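Local atomic coordinates of Lic12234 (Leptospira interrogans, PDB entry 4TZH), a protein that is of unknown function but belongs to the leucine-rich repeat proteins of a human pathogen and is a putative virulence factor. Residues Asp150-Leu155 with Lys178-Gln183. Numbering follows the deposited sequence.
Sequences DELGQL and KLFRNQ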
ATOM      1  N   ASP A 150       8.955  12.116  13.020  1.00 32.70           N
ATOM      2  CA  ASP A 150      10.327  11.716  13.354  1.00 32.65           C
ATOM      3  C   ASP A 150      10.507  10.202  13.288  1.00 34.54           C
ATOM      4  O   ASP A 150      11.605   9.735  12.979  1.00 33.63           O
ATOM      5  CB  ASP A 150      10.734  12.223  14.744  1.00 36.73           C
ATOM      6  CG  ASP A 150      10.823  13.727  14.880  1.00 46.74           C
ATOM      7  OD1 ASP A 150      10.925  14.414  13.841  1.00 46.87           O
ATOM      8  OD2 ASP A 150      10.827  14.216  16.025  1.00 54.68           O
ATOM      9  N   GLU A 151       9.412   9.432  13.522  1.00 31.40           N
ATOM     10  CA  GLU A 151       9.437   7.972  13.472  1.00 31.09           C
ATOM     11  C   GLU A 151       9.830   7.436  12.096  1.00 32.70           C
ATOM     12  O   GLU A 151      10.258   6.294  12.001  1.00 30.14           O
ATOM     13  CB  GLU A 151       8.098   7.373  13.931  1.00 31.63           C
ATOM     14  CG  GLU A 151       7.814   7.556  15.419  1.00 39.47           C
ATOM     15  CD  GLU A 151       7.163   8.864  15.823  1.00 58.50           C
ATOM     16  OE1 GLU A 151       6.961   9.739  14.949  1.00 41.56           O
ATOM     17  OE2 GLU A 151       6.839   9.007  17.024  1.00 59.14           O
ATOM     18  N   LEU A 152       9.761   8.267  11.036  1.00 29.49           N
ATOM     19  CA  LEU A 152      10.218   7.816   9.722  1.00 29.18           C
ATOM     20  C   LEU A 152      11.702   7.441   9.767  1.00 30.24           C
ATOM     21  O   LEU A 152      12.153   6.539   9.064  1.00 28.56           O
ATOM     22  CB  LEU A 152       9.937   8.883   8.659  1.00 30.20           C
ATOM     23  CG  LEU A 152       9.788   8.366   7.235  1.00 34.49           C
ATOM     24  CD1 LEU A 152       8.519   7.568   7.068  1.00 34.86           C
ATOM     25  CD2 LEU A 152       9.754   9.507   6.244  1.00 33.58           C
ATOM     26  N   GLY A 153      12.438   8.085  10.671  1.00 28.65           N
ATOM     27  CA  GLY A 153      13.852   7.804  10.859  1.00 30.27           C
ATOM     28  C   GLY A 153      14.139   6.411  11.389  1.00 34.79           C
ATOM     29  O   GLY A 153      15.289   5.969  11.365  1.00 36.23           O
ATOM     30  N   GLN A 154      13.088   5.690  11.859  1.00 31.44           N
ATOM     31  CA  GLN A 154      13.231   4.320  12.343  1.00 31.18           C
ATOM     32  C   GLN A 154      13.335   3.327  11.198  1.00 34.22           C
ATOM     33  O   GLN A 154      13.647   2.159  11.444  1.00 34.32           O
ATOM     34  CB  GLN A 154      12.052   3.926  13.260  1.00 33.17           C
ATOM     35  CG  GLN A 154      11.948   4.775  14.535  1.00 35.89           C
ATOM     36  CD  GLN A 154      10.607   4.649  15.240  1.00 57.61           C
ATOM     37  OE1 GLN A 154       9.710   3.871  14.859  1.00 49.22           O
ATOM     38  NE2 GLN A 154      10.437   5.432  16.297  1.00 50.71           N
ATOM     39  N   LEU A 155      13.041   3.766   9.948  1.00 28.55           N
ATOM     40  CA  LEU A 155      13.045   2.864   8.787  1.00 26.95           C
ATOM     41  C   LEU A 155      14.471   2.703   8.271  1.00 29.88           C
ATOM     42  O   LEU A 155      14.881   3.336   7.305  1.00 27.33           O
ATOM     43  CB  LEU A 155      12.099   3.393   7.689  1.00 26.23           C
ATOM     44  CG  LEU A 155      10.654   3.647   8.123  1.00 30.64           C
ATOM     45  CD1 LEU A 155       9.860   4.195   6.961  1.00 29.97           C
ATOM     46  CD2 LEU A 155       9.996   2.391   8.653  1.00 34.88           C
ATOM     47  N   LYS A 178      18.404  14.878   8.345  1.00 35.25           N
ATOM     48  CA  LYS A 178      18.915  14.562   9.679  1.00 35.74           C
ATOM     49  C   LYS A 178      18.262  13.312  10.279  1.00 38.92           C
ATOM     50  O   LYS A 178      18.926  12.596  11.029  1.00 38.96           O
ATOM     51  CB  LYS A 178      18.747  15.754  10.629  1.00 39.78           C
ATOM     52  CG  LYS A 178      19.995  16.614  10.758  1.00 63.12           C
ATOM     53  CD  LYS A 178      19.790  17.797  11.708  1.00 74.87           C
ATOM     54  CE  LYS A 178      20.659  17.714  12.951  1.00 86.39           C
ATOM     55  NZ  LYS A 178      20.293  18.741  13.962  1.00 95.47           N
ATOM     56  N   LEU A 179      16.988  13.006   9.913  1.00 35.17           N
ATOM     57  CA  LEU A 179      16.325  11.805  10.432  1.00 34.84           C
ATOM     58  C   LEU A 179      17.066  10.525  10.035  1.00 39.42           C
ATOM     59  O   LEU A 179      16.991   9.523  10.757  1.00 40.77           O
ATOM     60  CB  LEU A 179      14.861  11.700   9.954  1.00 34.31           C
ATOM     61  CG  LEU A 179      13.895  12.832  10.304  1.00 39.11           C
ATOM     62  CD1 LEU A 179      12.555  12.587   9.647  1.00 38.09           C
ATOM     63  CD2 LEU A 179      13.731  12.979  11.839  1.00 41.76           C
ATOM     64  N   PHE A 180      17.771  10.565   8.888  1.00 35.50           N
ATOM     65  CA  PHE A 180      18.501   9.422   8.311  1.00 35.07           C
ATOM     66  C   PHE A 180      19.999   9.701   8.208  1.00 44.70           C
ATOM     67  O   PHE A 180      20.652   9.197   7.283  1.00 44.77           O
ATOM     68  CB  PHE A 180      17.983   9.159   6.902  1.00 33.79           C
ATOM     69  CG  PHE A 180      16.496   8.953   6.805  1.00 30.55           C
ATOM     70  CD1 PHE A 180      15.938   7.701   7.022  1.00 30.86           C
ATOM     71  CD2 PHE A 180      15.658  10.003   6.470  1.00 30.37           C
ATOM     72  CE1 PHE A 180      14.562   7.503   6.883  1.00 30.69           C
ATOM     73  CE2 PHE A 180      14.285   9.815   6.367  1.00 31.74           C
ATOM     74  CZ  PHE A 180      13.747   8.562   6.564  1.00 28.60           C
ATOM     75  N   ARG A 181      20.527  10.511   9.137  1.00 45.29           N
ATOM     76  CA  ARG A 181      21.908  10.990   9.183  1.00 47.70           C
ATOM     77  C   ARG A 181      22.956  10.021   8.617  1.00 53.95           C
ATOM     78  O   ARG A 181      23.581  10.356   7.613  1.00 55.79           O
ATOM     79  CB  ARG A 181      22.294  11.438  10.609  1.00 51.18           C
ATOM     80  CG  ARG A 181      23.488  12.390  10.644  1.00 66.68           C
ATOM     81  CD  ARG A 181      23.815  12.834  12.052  1.00 85.59           C
ATOM     82  NE  ARG A 181      25.052  13.615  12.099  1.00 98.51           N
ATOM     83  CZ  ARG A 181      25.500  14.249  13.179  1.00115.02           C
ATOM     84  NH1 ARG A 181      24.814  14.206  14.315  1.00101.88           N
ATOM     85  NH2 ARG A 181      26.634  14.934  13.129  1.00104.88           N
ATOM     86  N   ASN A 182      23.154   8.848   9.235  1.00 50.36           N
ATOM     87  CA  ASN A 182      24.204   7.917   8.802  1.00 50.25           C
ATOM     88  C   ASN A 182      23.834   7.027   7.621  1.00 49.22           C
ATOM     89  O   ASN A 182      24.684   6.732   6.777  1.00 49.69           O
ATOM     90  CB  ASN A 182      24.688   7.052   9.975  1.00 54.72           C
ATOM     91  CG  ASN A 182      25.143   7.835  11.188  1.00 91.44           C
ATOM     92  OD1 ASN A 182      26.000   8.727  11.112  1.00 88.45           O
ATOM     93  ND2 ASN A 182      24.584   7.503  12.342  1.00 86.00           N
ATOM     94  N   GLN A 183      22.570   6.588   7.593  1.00 40.69           N
ATOM     95  CA  GLN A 183      21.949   5.665   6.657  1.00 37.20           C
ATOM     96  C   GLN A 183      22.151   5.926   5.159  1.00 35.42           C
ATOM     97  O   GLN A 183      22.132   7.080   4.718  1.00 33.55           O
ATOM     98  CB  GLN A 183      20.462   5.665   6.962  1.00 36.95           C
ATOM     99  CG  GLN A 183      19.668   4.544   6.318  1.00 36.32           C
ATOM    100  CD  GLN A 183      18.273   4.584   6.855  1.00 41.29           C
ATOM    101  OE1 GLN A 183      18.051   4.793   8.054  1.00 33.01           O
ATOM    102  NE2 GLN A 183      17.317   4.401   5.974  1.00 29.06           N
TER
HETATM  103  O   HOH W   1      17.778   6.199  10.321  1.00 41.87           O
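Gly153, in the 3-10 turn 150-154, and Leu179 of helix 173-179 bring the two backbones closest, their CA atoms 4.7 Å apart. Having no side chain, the glycine presents its CA directly to Leu179 O, at 3.6 Å. Leu179 points toward the turn and lies along it: CB sits against Gly153 CA, while CD2 packs 3.7 Å from Asp150 OD1, the two side chains crossing at about a right angle. Phe180 reaches deeper. With CG anti to its carbonyl carbon (chi1 -55°), the ring swings in beside the turn, placing one face over Gly153 CA and CZ 4.0 Å from Leu152 CG; Leu155 O lies at its edge, near the ring plane, and Leu152 O approaches CE1 obliquely at 3.4 Å. Gln183 adds the polar part. Its CG is anti to the backbone N (chi1 -167°) and the chain runs extended, carrying the amide to Leu155, where NE2 donates to Leu155 O at 3.0 Å. The bond is bent, 143° at the hydrogen, but meets a lone pair in the carbonyl plane. NE2 also bonds to Leu158 O, so two backbone carbonyls hold the amide. OE1 lies at the edge of the Phe180 ring, and a water 2.7 Å from both Gly153 O and Gln183 OE1 links them. Leu152 and Phe180 both continue onto Leu161 of strand 160-162. The contact thus packs the 3-10 turn between strands 137-139 and 160-162, on the convex side of the leucine-rich repeat fold, against helix 173-179 and the loop leading to the outermost strand 186-188.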